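Local coordinates for protein mannose recognizing lectin (Marasmius oreades, PDB 4TKC) that binds mannose, with one sugar held in each of two similar pockets, as a fungal lectin of the bulb-type family, at residues 2-7 and 19-24; 28-33 and 42-47; 58-63 and 70-75; 89-94 and 103-108. All coordinates share one frame; numbering follows the deposited sequence.

Contact 1: 2-7 and 19-24; sequences SYVHPY and RGYALI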
loop_
_atom_site.group_PDB
_atom_site.type_symbol
_atom_site.label_atom_id
_atom_site.label_comp_id
_atom_site.label_asym_id
_atom_site.label_seq_id
_atom_site.Cartn_x
_atom_site.Cartn_y
_atom_site.Cartn_z
ATOM N N SER A 2 6.749 -1.612 16.543
ATOM C CA SER A 2 7.077 -0.455 15.682
ATOM C C SER A 2 6.469 -0.649 14.305
ATOM O O SER A 2 6.130 -1.759 13.898
ATOM C CB SER A 2 8.589 -0.267 15.577
ATOM O OG SER A 2 9.185 -1.308 14.829
ATOM N N TYR A 3 6.406 0.446 13.579
ATOM C CA TYR A 3 5.727 0.487 12.317
ATOM C C TYR A 3 6.713 0.527 11.187
ATOM O O TYR A 3 7.787 1.123 11.240
ATOM C CB TYR A 3 4.861 1.757 12.233
ATOM C CG TYR A 3 3.726 1.764 13.220
ATOM C CD1 TYR A 3 3.909 2.169 14.551
ATOM C CD2 TYR A 3 2.476 1.340 12.835
ATOM C CE1 TYR A 3 2.880 2.031 15.472
ATOM C CE2 TYR A 3 1.464 1.161 13.749
ATOM C CZ TYR A 3 1.639 1.579 15.046
ATOM O OH TYR A 3 0.633 1.368 15.949
ATOM N N VAL A 4 6.404 -0.306 10.198
ATOM C CA VAL A 4 7.173 -0.296 8.971
ATOM C C VAL A 4 6.772 0.903 8.072
ATOM O O VAL A 4 5.608 1.240 7.961
ATOM C CB VAL A 4 7.054 -1.650 8.256
ATOM C CG1 VAL A 4 7.753 -1.592 6.924
ATOM C CG2 VAL A 4 7.640 -2.737 9.129
ATOM N N HIS A 5 7.758 1.471 7.377
ATOM C CA HIS A 5 7.567 2.653 6.549
ATOM C C HIS A 5 7.843 2.375 5.065
ATOM O O HIS A 5 8.986 2.478 4.626
ATOM C CB HIS A 5 8.491 3.744 7.060
ATOM C CG HIS A 5 8.277 4.054 8.502
ATOM N ND1 HIS A 5 9.317 4.183 9.401
ATOM C CD2 HIS A 5 7.136 4.172 9.220
ATOM C CE1 HIS A 5 8.822 4.452 10.598
ATOM N NE2 HIS A 5 7.504 4.487 10.509
ATOM N N PRO A 6 6.775 2.031 4.294
ATOM C CA PRO A 6 7.015 1.628 2.894
ATOM C C PRO A 6 7.088 2.808 1.952
ATOM O O PRO A 6 7.340 2.644 0.764
ATOM C CB PRO A 6 5.794 0.786 2.551
ATOM C CG PRO A 6 5.054 0.542 3.809
ATOM C CD PRO A 6 5.431 1.659 4.743
ATOM N N TYR A 7 6.864 4.013 2.507
ATOM C CA TYR A 7 6.605 5.194 1.687
ATOM C C TYR A 7 7.375 6.444 2.120
ATOM O O TYR A 7 7.113 7.528 1.569
ATOM C CB TYR A 7 5.102 5.526 1.731
ATOM C CG TYR A 7 4.233 4.586 0.968
ATOM C CD1 TYR A 7 4.145 4.728 -0.388
ATOM C CD2 TYR A 7 3.330 3.792 1.618
ATOM C CE1 TYR A 7 3.368 3.845 -1.113
ATOM C CE2 TYR A 7 2.526 2.909 0.904
ATOM C CZ TYR A 7 2.493 3.013 -0.464
ATOM O OH TYR A 7 1.629 2.152 -1.174
ATOM N N ARG A 19 -2.430 -2.023 8.613
ATOM C CA ARG A 19 -2.131 -2.163 10.050
ATOM C C ARG A 19 -0.691 -2.572 10.271
ATOM O O ARG A 19 -0.205 -3.526 9.603
ATOM C CB ARG A 19 -3.048 -3.168 10.723
ATOM C CG ARG A 19 -4.510 -2.796 10.653
ATOM C CD ARG A 19 -5.409 -3.821 11.315
ATOM N NE ARG A 19 -6.781 -3.346 11.369
ATOM C CZ ARG A 19 -7.801 -4.042 11.859
ATOM N NH1 ARG A 19 -9.021 -3.532 11.886
ATOM N NH2 ARG A 19 -7.585 -5.228 12.396
ATOM N N GLY A 20 -0.006 -1.806 11.130
ATOM C CA GLY A 20 1.408 -2.015 11.382
ATOM C C GLY A 20 2.355 -1.207 10.484
ATOM O O GLY A 20 3.571 -1.403 10.548
ATOM N N TYR A 21 1.782 -0.401 9.582
ATOM C CA TYR A 21 2.550 0.428 8.674
ATOM C C TYR A 21 2.240 1.899 8.988
ATOM O O TYR A 21 1.183 2.199 9.548
ATOM C CB TYR A 21 2.291 0.036 7.186
ATOM C CG TYR A 21 2.622 -1.423 6.900
ATOM C CD1 TYR A 21 1.764 -2.396 7.364
ATOM C CD2 TYR A 21 3.897 -1.803 6.517
ATOM C CE1 TYR A 21 2.068 -3.741 7.194
ATOM C CE2 TYR A 21 4.192 -3.159 6.313
ATOM C CZ TYR A 21 3.302 -4.095 6.755
ATOM O OH TYR A 21 3.577 -5.452 6.620
ATOM N N ALA A 22 3.087 2.766 8.458
ATOM C CA ALA A 22 2.983 4.217 8.783
ATOM C C ALA A 22 3.733 5.058 7.776
ATOM O O ALA A 22 4.720 4.579 7.179
ATOM C CB ALA A 22 3.492 4.494 10.192
ATOM N N LEU A 23 3.334 6.336 7.644
ATOM C CA LEU A 23 4.213 7.349 7.067
ATOM C C LEU A 23 5.080 7.877 8.222
ATOM O O LEU A 23 4.621 7.907 9.361
ATOM C CB LEU A 23 3.438 8.558 6.503
ATOM C CG LEU A 23 2.348 8.193 5.490
ATOM C CD1 LEU A 23 1.578 9.386 4.949
ATOM C CD2 LEU A 23 3.000 7.425 4.353
ATOM N N ILE A 24 6.289 8.304 7.876
ATOM C CA ILE A 24 7.218 8.897 8.844
ATOM C C ILE A 24 7.822 10.163 8.248
ATOM O O ILE A 24 8.148 10.242 7.082
ATOM C CB ILE A 24 8.329 7.864 9.237
ATOM C CG1 ILE A 24 9.215 8.342 10.396
ATOM C CG2 ILE A 24 9.160 7.453 8.024
ATOM C CD1 ILE A 24 8.480 8.418 11.709
HETATM O O HOH W 1 6.322 5.089 5.019
#
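The imidazole of His5 lies across the branched side chain of Ile24, whose CB sits 3.6 Å from the ring centroid and only 5° off the ring normal, a CH-pi contact over the face. His5 CG stands beside its own backbone N (chi1 -56°), and this turn carries the ring over Ile24 while its CD2 edge reaches Ala22 O at 3.2 Å. The rotation of the ring is fixed further by NE2, which is hydrogen-bonded to Glu31 of the next strand. Ala22 CB lies against both Tyr3 CB (3.7 Å) and the edge of the His5 ring. On the other side of the backbone, Val4 CB packs on Tyr21 CD2 at 3.6 Å, the two side chains running alongside each other, and Pro6 CG meets the same ring carbon crosswise; Tyr21 OH continues to Ser59 O of the second subunit. Val4 and Tyr21 form a single beta bridge, flanked by two backbone bonds, Val4 N to Gly20 O (3.1 Å) and Ala22 N to Val4 O (3.0 Å). A water accepts from Tyr7 N and donates to Ala22 O. The bridge fastens an irregular N-terminal segment to the outer strand of a bulb-type lectin sheet, within the dimer interface.

Contact 2: 28-33 and 42-47; sequences GRVEFR and LFLDDS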
loop_
_atom_site.group_PDB
_atom_site.type_symbol
_atom_site.label_atom_id
_atom_site.label_comp_id
_atom_site.label_asym_id
_atom_site.label_seq_id
_atom_site.Cartn_x
_atom_site.Cartn_y
_atom_site.Cartn_z
ATOM N N GLY A 28 11.872 11.923 11.571
ATOM C CA GLY A 28 11.601 10.810 12.468
ATOM C C GLY A 28 10.592 11.076 13.577
ATOM O O GLY A 28 10.226 10.149 14.319
ATOM N N ARG A 29 10.219 12.353 13.769
ATOM C CA ARG A 29 9.413 12.743 14.951
ATOM C C ARG A 29 7.918 12.582 14.743
ATOM O O ARG A 29 7.192 12.386 15.709
ATOM C CB ARG A 29 9.698 14.183 15.393
ATOM C CG ARG A 29 11.166 14.484 15.704
ATOM C CD ARG A 29 11.378 15.887 16.251
ATOM N NE ARG A 29 10.545 16.125 17.436
ATOM C CZ ARG A 29 10.150 17.316 17.874
ATOM N NH1 ARG A 29 10.541 18.437 17.264
ATOM N NH2 ARG A 29 9.211 17.330 18.807
ATOM N N VAL A 30 7.465 12.584 13.491
ATOM C CA VAL A 30 6.036 12.642 13.230
ATOM C C VAL A 30 5.668 11.382 12.430
ATOM O O VAL A 30 6.309 11.112 11.424
ATOM C CB VAL A 30 5.654 13.907 12.429
ATOM C CG1 VAL A 30 4.131 14.037 12.332
ATOM C CG2 VAL A 30 6.243 15.182 13.078
ATOM N N GLU A 31 4.689 10.634 12.933
ATOM C CA GLU A 31 4.346 9.327 12.362
ATOM C C GLU A 31 2.837 9.243 12.241
ATOM O O GLU A 31 2.085 9.398 13.216
ATOM C CB GLU A 31 4.905 8.223 13.259
ATOM C CG GLU A 31 4.894 6.845 12.591
ATOM C CD GLU A 31 5.583 5.803 13.437
ATOM O OE1 GLU A 31 5.270 5.719 14.638
ATOM O OE2 GLU A 31 6.325 4.976 12.872
ATOM N N PHE A 32 2.398 8.809 11.053
ATOM C CA PHE A 32 0.996 8.639 10.726
ATOM C C PHE A 32 0.769 7.131 10.563
ATOM O O PHE A 32 1.180 6.498 9.571
ATOM C CB PHE A 32 0.653 9.357 9.439
ATOM C CG PHE A 32 -0.792 9.245 9.042
ATOM C CD1 PHE A 32 -1.817 9.613 9.903
ATOM C CD2 PHE A 32 -1.143 8.655 7.840
ATOM C CE1 PHE A 32 -3.140 9.543 9.523
ATOM C CE2 PHE A 32 -2.468 8.567 7.465
ATOM C CZ PHE A 32 -3.461 9.018 8.302
ATOM N N ARG A 33 0.098 6.561 11.556
ATOM C CA ARG A 33 0.022 5.111 11.739
ATOM C C ARG A 33 -1.365 4.579 11.489
ATOM O O ARG A 33 -2.364 5.181 11.894
ATOM C CB ARG A 33 0.278 4.815 13.231
ATOM C CG ARG A 33 1.550 5.344 13.820
ATOM C CD ARG A 33 1.541 5.206 15.339
ATOM N NE ARG A 33 2.803 5.714 15.861
ATOM C CZ ARG A 33 3.134 5.800 17.142
ATOM N NH1 ARG A 33 2.242 5.494 18.095
ATOM N NH2 ARG A 33 4.359 6.242 17.456
ATOM N N LEU A 42 -1.942 10.070 14.284
ATOM C CA LEU A 42 -0.803 10.906 13.969
ATOM C C LEU A 42 -0.148 11.215 15.311
ATOM O O LEU A 42 -0.743 11.902 16.173
ATOM C CB LEU A 42 -1.251 12.223 13.313
ATOM C CG LEU A 42 -0.147 13.144 12.792
ATOM C CD1 LEU A 42 0.584 12.492 11.621
ATOM C CD2 LEU A 42 -0.718 14.510 12.417
ATOM N N PHE A 43 1.111 10.816 15.466
ATOM C CA PHE A 43 1.843 10.947 16.732
ATOM C C PHE A 43 3.108 11.770 16.550
ATOM O O PHE A 43 3.787 11.742 15.527
ATOM C CB PHE A 43 2.213 9.533 17.251
ATOM C CG PHE A 43 1.248 8.981 18.262
ATOM C CD1 PHE A 43 0.107 8.289 17.871
ATOM C CD2 PHE A 43 1.442 9.212 19.606
ATOM C CE1 PHE A 43 -0.807 7.833 18.809
ATOM C CE2 PHE A 43 0.539 8.764 20.550
ATOM C CZ PHE A 43 -0.587 8.075 20.155
ATOM N N LEU A 44 3.374 12.584 17.563
ATOM C CA LEU A 44 4.653 13.289 17.733
ATOM C C LEU A 44 5.498 12.577 18.800
ATOM O O LEU A 44 5.036 12.398 19.945
ATOM C CB LEU A 44 4.419 14.736 18.202
ATOM C CG LEU A 44 5.670 15.619 18.286
ATOM C CD1 LEU A 44 6.410 15.783 16.952
ATOM C CD2 LEU A 44 5.253 16.991 18.840
ATOM N N ASP A 45 6.762 12.315 18.470
ATOM C CA ASP A 45 7.729 11.702 19.383
ATOM C C ASP A 45 7.212 10.460 20.105
ATOM O O ASP A 45 7.561 10.229 21.261
ATOM C CB ASP A 45 8.177 12.756 20.391
ATOM C CG ASP A 45 8.817 13.917 19.725
ATOM O OD1 ASP A 45 9.539 13.757 18.730
ATOM O OD2 ASP A 45 8.679 15.014 20.282
ATOM N N ASP A 46 6.405 9.654 19.405
ATOM C CA ASP A 46 5.846 8.415 19.973
ATOM C C ASP A 46 5.173 8.686 21.339
ATOM O O ASP A 46 4.987 7.781 22.135
ATOM C CB ASP A 46 6.950 7.343 20.085
ATOM C CG ASP A 46 6.399 5.949 20.237
ATOM O OD1 ASP A 46 5.286 5.679 19.728
ATOM O OD2 ASP A 46 7.064 5.145 20.921
ATOM N N SER A 47 4.658 9.900 21.507
ATOM C CA SER A 47 4.212 10.359 22.816
ATOM C C SER A 47 2.885 11.137 22.712
ATOM O O SER A 47 1.919 10.871 23.434
ATOM C CB SER A 47 5.334 11.230 23.435
ATOM O OG SER A 47 4.870 12.162 24.414
HETATM O O HOH W 2 5.746 9.698 16.624
HETATM O O HOH W 3 2.735 5.719 20.897
#
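Arg29 and Asp45 pair across the open end, away from the turn, of an antiparallel beta hairpin, strands 30-34 and 40-44, in one sheet of this bulb-type lectin. The backbone pairing centres on Glu31 and Phe43, a hydrogen-bonded pair in which Phe43 N donates to Glu31 O at 2.8 Å and Glu31 N to Phe43 O at 3.0 Å; Asp45 N adds a bond to Arg29 O.

Apolar contacts occupy the face that carries Val30, Phe32, Leu42 and Leu44. Leu42 CD1 fits between Phe32 CB (3.8 Å) and Val30 CG1, while Val30 CG2 touches Leu44 CD1. This face turns inward, where Phe32 meets Leu93 of another sheet.

Among the charged groups, Arg29, bent at chi3 (55°), holds Asp45 side-on with two nitrogens: NE reaches the syn lone pair of OD1 at 2.9 Å, almost straight, and NH2 meets OD2, the two planar groups nearly coplanar. On the face of Glu31 and Phe43, the Arg33 guanidinium lies flat on the Phe43 ring, centres 4.4 Å apart and planes at 12°. Its NE is salt-bridged to Glu31 OE1, whose partner oxygen OE2 accepts from His5. Arg33 NH2 approaches the anti side of Asp46 OD1 well out of the carboxylate plane, a salt bridge whose modelled length is doubtfully short. Sharing Arg33 would be expected to temper repulsion between Glu31 and Asp46. A water bridges Arg33 NH1 and Asp46 OD1.

Contact 3: 58-63 and 70-75; sequences ASFVKM and VGYDPN. With BMA (beta-D-mannopyranose), chain B.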
loop_
_atom_site.group_PDB
_atom_site.type_symbol
_atom_site.label_atom_id
_atom_site.label_comp_id
_atom_site.label_asym_id
_atom_site.label_seq_id
_atom_site.Cartn_x
_atom_site.Cartn_y
_atom_site.Cartn_z
ATOM N N ALA A 58 -10.391 0.504 11.530
ATOM C CA ALA A 58 -9.707 0.747 10.272
ATOM C C ALA A 58 -8.744 -0.392 9.937
ATOM O O ALA A 58 -8.001 -0.872 10.813
ATOM C CB ALA A 58 -8.953 2.045 10.308
ATOM N N SER A 59 -8.816 -0.847 8.672
ATOM C CA SER A 59 -7.861 -1.794 8.128
ATOM C C SER A 59 -6.743 -1.104 7.335
ATOM O O SER A 59 -5.586 -1.548 7.335
ATOM C CB SER A 59 -8.618 -2.760 7.233
ATOM O OG SER A 59 -7.792 -3.731 6.637
ATOM N N PHE A 60 -7.088 -0.066 6.590
ATOM C CA PHE A 60 -6.080 0.587 5.769
ATOM C C PHE A 60 -6.534 2.020 5.416
ATOM O O PHE A 60 -7.726 2.302 5.424
ATOM C CB PHE A 60 -5.722 -0.275 4.507
ATOM C CG PHE A 60 -6.853 -0.446 3.544
ATOM C CD1 PHE A 60 -7.671 -1.565 3.630
ATOM C CD2 PHE A 60 -7.004 0.399 2.450
ATOM C CE1 PHE A 60 -8.692 -1.761 2.728
ATOM C CE2 PHE A 60 -8.038 0.193 1.540
ATOM C CZ PHE A 60 -8.884 -0.886 1.693
ATOM N N VAL A 61 -5.557 2.817 4.984
ATOM C CA VAL A 61 -5.767 4.138 4.399
ATOM C C VAL A 61 -5.239 4.146 2.960
ATOM O O VAL A 61 -4.143 3.648 2.714
ATOM C CB VAL A 61 -5.000 5.191 5.236
ATOM C CG1 VAL A 61 -4.901 6.543 4.537
ATOM C CG2 VAL A 61 -5.677 5.390 6.585
ATOM N N LYS A 62 -6.025 4.690 2.034
ATOM C CA LYS A 62 -5.642 4.733 0.642
ATOM C C LYS A 62 -5.797 6.170 0.144
ATOM O O LYS A 62 -6.900 6.746 0.221
ATOM C CB LYS A 62 -6.527 3.760 -0.174
ATOM C CG LYS A 62 -6.156 3.684 -1.660
ATOM C CD LYS A 62 -6.793 2.454 -2.289
ATOM C CE LYS A 62 -6.235 2.130 -3.663
ATOM N NZ LYS A 62 -6.940 1.021 -4.381
ATOM N N MET A 63 -4.721 6.648 -0.483
ATOM C CA MET A 63 -4.734 7.918 -1.216
ATOM C C MET A 63 -5.173 7.569 -2.642
ATOM O O MET A 63 -4.415 6.896 -3.387
ATOM C CB MET A 63 -3.340 8.588 -1.185
ATOM C CG MET A 63 -3.181 9.841 -2.023
ATOM S SD MET A 63 -3.948 11.301 -1.327
ATOM C CE MET A 63 -5.529 11.308 -2.128
ATOM N N VAL A 70 -8.837 8.006 1.970
ATOM C CA VAL A 70 -9.928 7.278 2.590
ATOM C C VAL A 70 -9.370 6.211 3.493
ATOM O O VAL A 70 -8.551 5.401 3.058
ATOM C CB VAL A 70 -10.915 6.691 1.560
ATOM C CG1 VAL A 70 -12.167 6.205 2.253
ATOM C CG2 VAL A 70 -11.277 7.724 0.499
ATOM N N GLY A 71 -9.935 6.102 4.693
ATOM C CA GLY A 71 -9.687 4.971 5.582
ATOM C C GLY A 71 -10.857 3.995 5.468
ATOM O O GLY A 71 -12.018 4.402 5.312
ATOM N N TYR A 72 -10.513 2.696 5.338
ATOM C CA TYR A 72 -11.505 1.617 5.151
ATOM C C TYR A 72 -11.407 0.579 6.248
ATOM O O TYR A 72 -10.314 0.262 6.706
ATOM C CB TYR A 72 -11.334 0.935 3.784
ATOM C CG TYR A 72 -11.692 1.767 2.580
ATOM C CD1 TYR A 72 -12.995 1.864 2.149
ATOM C CD2 TYR A 72 -10.712 2.449 1.842
ATOM C CE1 TYR A 72 -13.341 2.644 1.061
ATOM C CE2 TYR A 72 -11.048 3.218 0.743
ATOM C CZ TYR A 72 -12.357 3.297 0.329
ATOM O OH TYR A 72 -12.717 4.095 -0.707
ATOM N N ASP A 73 -12.539 -0.001 6.624
ATOM C CA ASP A 73 -12.521 -1.170 7.523
ATOM C C ASP A 73 -12.196 -2.450 6.662
ATOM O O ASP A 73 -12.013 -2.357 5.425
ATOM C CB ASP A 73 -13.838 -1.286 8.318
ATOM C CG ASP A 73 -14.912 -2.106 7.587
ATOM O OD1 ASP A 73 -14.943 -2.059 6.341
ATOM O OD2 ASP A 73 -15.749 -2.683 8.293
ATOM N N PRO A 74 -12.088 -3.634 7.299
ATOM C CA PRO A 74 -11.718 -4.839 6.501
ATOM C C PRO A 74 -12.782 -5.223 5.501
ATOM O O PRO A 74 -12.507 -6.109 4.675
ATOM C CB PRO A 74 -11.561 -5.934 7.555
ATOM C CG PRO A 74 -11.361 -5.215 8.855
ATOM C CD PRO A 74 -12.139 -3.943 8.738
ATOM N N ASN A 75 -13.980 -4.689 5.576
ATOM C CA ASN A 75 -15.091 -5.022 4.713
ATOM C C ASN A 75 -15.224 -4.036 3.552
ATOM O O ASN A 75 -16.170 -4.121 2.793
ATOM C CB ASN A 75 -16.405 -5.067 5.521
ATOM C CG ASN A 75 -16.389 -6.124 6.601
ATOM O OD1 ASN A 75 -16.539 -7.318 6.305
ATOM N ND2 ASN A 75 -16.221 -5.692 7.866
HETATM C C1 BMA B . -16.252 8.532 -2.613
HETATM C C2 BMA B . -15.047 7.831 -3.232
HETATM C C3 BMA B . -15.015 6.422 -2.666
HETATM C C4 BMA B . -15.025 6.440 -1.128
HETATM C C5 BMA B . -16.189 7.270 -0.578
HETATM C C6 BMA B . -16.166 7.285 0.950
HETATM O O1 BMA B . -16.274 9.839 -3.194
HETATM O O2 BMA B . -13.842 8.566 -2.976
HETATM O O3 BMA B . -13.861 5.763 -3.195
HETATM O O4 BMA B . -15.129 5.112 -0.610
HETATM O O5 BMA B . -16.102 8.568 -1.180
HETATM O O6 BMA B . -16.418 8.579 1.524
#
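Phe60 and Tyr72 are paired across an antiparallel beta hairpin, strands 60-63 and 69-72, that begins with a classic beta bulge. In the bulge, Ser59 and Phe60 both stand opposite Tyr72: Tyr72 O accepts from Ser59 N at 2.7 Å and from Phe60 N at 3.2 Å. Regular pairing follows with Tyr72 N to Phe60 O at 2.8 Å and with the two bonds between Lys62 and Val70.

Phe60 CG sits between its backbone N and carbonyl carbon (chi1 65°), which brings the ring over Tyr72 CB, 4.0 Å from the ring centroid. CE2 of Phe60 touches CD2 of Tyr72 at 3.5 Å; the rings are inclined at 32°. Pro6 of the second subunit packs on Phe60 at the dimer interface.

Tyr72 ends the QxDxNxVxY mannose-binding motif of bulb-type lectins, which starts at Gln64. Gln64 NE2 bonds its hydroxyl, and Gln64, Asp66, Asn68 and Asn85 also bind the sugar. O4 of the beta-mannose lies at the phenol edge, 2.6 Å from Tyr72 OH in a hydrogen bond either could donate.

Contact 4: 89-94 and 103-108; sequences HPYNLV and VYAKGG. With MAN (alpha-D-mannopyranose), chain D.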
loop_
_atom_site.group_PDB
_atom_site.type_symbol
_atom_site.label_atom_id
_atom_site.label_comp_id
_atom_site.label_asym_id
_atom_site.label_seq_id
_atom_site.Cartn_x
_atom_site.Cartn_y
_atom_site.Cartn_z
ATOM N N HIS A 89 -4.596 16.437 -10.342
ATOM C CA HIS A 89 -3.565 15.397 -10.191
ATOM C C HIS A 89 -2.159 15.982 -10.406
ATOM O O HIS A 89 -1.987 16.881 -11.227
ATOM C CB HIS A 89 -3.797 14.238 -11.171
ATOM C CG HIS A 89 -5.123 13.592 -10.993
ATOM N ND1 HIS A 89 -5.389 12.730 -9.947
ATOM C CD2 HIS A 89 -6.307 13.812 -11.606
ATOM C CE1 HIS A 89 -6.662 12.377 -9.979
ATOM N NE2 HIS A 89 -7.234 12.992 -10.999
ATOM N N PRO A 90 -1.151 15.414 -9.709
ATOM C CA PRO A 90 -1.262 14.273 -8.774
ATOM C C PRO A 90 -1.663 14.713 -7.376
ATOM O O PRO A 90 -1.298 15.851 -6.938
ATOM C CB PRO A 90 0.170 13.735 -8.712
ATOM C CG PRO A 90 1.018 14.948 -8.935
ATOM C CD PRO A 90 0.252 15.830 -9.903
ATOM N N TYR A 91 -2.295 13.838 -6.606
ATOM C CA TYR A 91 -2.589 14.074 -5.174
ATOM C C TYR A 91 -1.615 13.279 -4.325
ATOM O O TYR A 91 -1.210 12.146 -4.719
ATOM C CB TYR A 91 -4.024 13.616 -4.893
ATOM C CG TYR A 91 -5.093 14.511 -5.467
ATOM C CD1 TYR A 91 -5.577 14.325 -6.745
ATOM C CD2 TYR A 91 -5.578 15.596 -4.705
ATOM C CE1 TYR A 91 -6.510 15.164 -7.306
ATOM C CE2 TYR A 91 -6.504 16.455 -5.250
ATOM C CZ TYR A 91 -6.967 16.256 -6.529
ATOM O OH TYR A 91 -7.888 17.130 -7.026
ATOM N N ASN A 92 -1.240 13.812 -3.166
ATOM C CA ASN A 92 -0.326 13.138 -2.278
ATOM C C ASN A 92 -0.720 13.430 -0.871
ATOM O O ASN A 92 -1.094 14.611 -0.585
ATOM C CB ASN A 92 1.090 13.624 -2.523
ATOM C CG ASN A 92 1.686 13.040 -3.781
ATOM O OD1 ASN A 92 2.191 11.918 -3.773
ATOM N ND2 ASN A 92 1.663 13.817 -4.849
ATOM N N LEU A 93 -0.540 12.499 0.050
ATOM C CA LEU A 93 -0.741 12.778 1.478
ATOM C C LEU A 93 0.646 12.814 2.091
ATOM O O LEU A 93 1.386 11.819 2.014
ATOM C CB LEU A 93 -1.606 11.682 2.151
ATOM C CG LEU A 93 -1.775 11.703 3.667
ATOM C CD1 LEU A 93 -2.820 12.755 3.971
ATOM C CD2 LEU A 93 -2.177 10.357 4.274
ATOM N N VAL A 94 0.990 13.962 2.732
ATOM C CA VAL A 94 2.334 14.134 3.227
ATOM C C VAL A 94 2.356 14.314 4.754
ATOM O O VAL A 94 1.650 15.195 5.327
ATOM C CB VAL A 94 3.052 15.353 2.580
ATOM C CG1 VAL A 94 4.487 15.438 3.050
ATOM C CG2 VAL A 94 3.035 15.238 1.065
ATOM N N VAL A 103 -3.070 16.778 2.595
ATOM C CA VAL A 103 -3.383 16.320 1.210
ATOM C C VAL A 103 -3.089 17.488 0.286
ATOM O O VAL A 103 -3.711 18.569 0.406
ATOM C CB VAL A 103 -4.841 15.887 1.011
ATOM C CG1 VAL A 103 -5.054 15.506 -0.449
ATOM C CG2 VAL A 103 -5.207 14.715 1.930
ATOM N N TYR A 104 -2.070 17.323 -0.531
ATOM C CA TYR A 104 -1.685 18.256 -1.560
ATOM C C TYR A 104 -2.232 17.845 -2.924
ATOM O O TYR A 104 -2.110 16.662 -3.332
ATOM C CB TYR A 104 -0.164 18.348 -1.663
ATOM C CG TYR A 104 0.510 19.131 -0.545
ATOM C CD1 TYR A 104 0.426 20.535 -0.472
ATOM C CD2 TYR A 104 1.179 18.476 0.460
ATOM C CE1 TYR A 104 1.026 21.220 0.557
ATOM C CE2 TYR A 104 1.819 19.172 1.465
ATOM C CZ TYR A 104 1.710 20.542 1.523
ATOM O OH TYR A 104 2.296 21.265 2.553
ATOM N N ALA A 105 -2.817 18.770 -3.658
ATOM C CA ALA A 105 -3.127 18.656 -5.064
ATOM C C ALA A 105 -1.962 19.212 -5.867
ATOM O O ALA A 105 -0.943 19.595 -5.281
ATOM C CB ALA A 105 -4.423 19.379 -5.405
ATOM N N LYS A 106 -2.094 19.177 -7.196
ATOM C CA LYS A 106 -1.037 19.630 -8.087
ATOM C C LYS A 106 -0.412 20.942 -7.620
ATOM O O LYS A 106 -1.097 21.827 -7.124
ATOM C CB LYS A 106 -1.577 19.810 -9.512
ATOM C CG LYS A 106 -0.521 20.086 -10.565
ATOM C CD LYS A 106 -1.145 20.310 -11.936
ATOM C CE LYS A 106 -0.129 20.862 -12.929
ATOM N NZ LYS A 106 -0.725 21.165 -14.261
ATOM N N GLY A 107 0.901 21.069 -7.759
ATOM C CA GLY A 107 1.523 22.363 -7.545
ATOM C C GLY A 107 1.671 22.705 -6.081
ATOM O O GLY A 107 1.832 23.862 -5.737
ATOM N N GLY A 108 1.596 21.691 -5.219
ATOM C CA GLY A 108 1.715 21.919 -3.781
ATOM C C GLY A 108 0.571 22.706 -3.162
ATOM O O GLY A 108 0.746 23.286 -2.114
HETATM C C1 MAN D . 1.076 24.999 7.255
HETATM C C2 MAN D . 2.228 24.087 6.852
HETATM C C3 MAN D . 2.202 23.911 5.337
HETATM C C4 MAN D . 0.831 23.377 4.889
HETATM C C5 MAN D . -0.274 24.321 5.376
HETATM C C6 MAN D . -1.642 23.751 5.099
HETATM O O1 MAN D . 1.293 26.308 6.770
HETATM O O2 MAN D . 2.079 22.877 7.542
HETATM O O3 MAN D . 3.211 22.992 4.984
HETATM O O4 MAN D . 0.811 23.263 3.476
HETATM O O5 MAN D . -0.165 24.550 6.781
HETATM O O6 MAN D . -2.632 24.714 5.387
HETATM O O HOH W 4 0.347 16.441 -4.840
#
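Asn92 and Tyr104 form an antiparallel hydrogen-bonded pair, with Asn92 N donating to Tyr104 O at 3.0 Å and Tyr104 N to Asn92 O at 2.9 Å, while the short strand axes run at 139° to each other. A water reinforces the pairing, accepting from Asn92 ND2 and lying 2.9 Å from Tyr104 O. Leu93 CD1 rests on Val103 CG2 at 3.7 Å, on the opposite face of the sheet from Asn92 and Tyr104. Before the strand, the Tyr91 ring reaches Ala105 CB through CE2 at 3.6 Å; its hydroxyl is held by Asp88 N. The hairpin, strands 92-95 and 101-105, occupies the middle of a four-stranded sheet of the bulb-type lectin fold, and its QxDxNxVxY mannose-binding motif runs from Gln96 to Tyr104. Tyr104 CG lies beside the backbone N (chi1 -75°), and the ring passes Val94, whose CG2 comes to its edge, 3.8 Å from CD2. Beyond the ring, Tyr104 OH shares a 2.7 Å hydrogen bond with O4 of the alpha-mannose and also receives Gln96 NE2.

The four contacts follow one another along the chain, each closing before the next opens. Contacts 1 and 2, with centres about 11 Å apart, belong to one sheet, in which strands 21-24 and 30-34 are neighbours, joined by Leu23 N to Phe32 O. Contacts 3 and 4 each lie in a separate four-stranded sheet of their own, centres about 19 Å apart. The three sheets form the beta prism of bulb-type lectins and meet where Leu93 of contact 4 is touched by Leu23, Phe32 and Met63 of the other three contacts. Contacts 1 and 3 both reach the second subunit, whereas contacts 3 and 4 each supply a tyrosine to a separate mannose pocket, spreading sugar binding over different sheets.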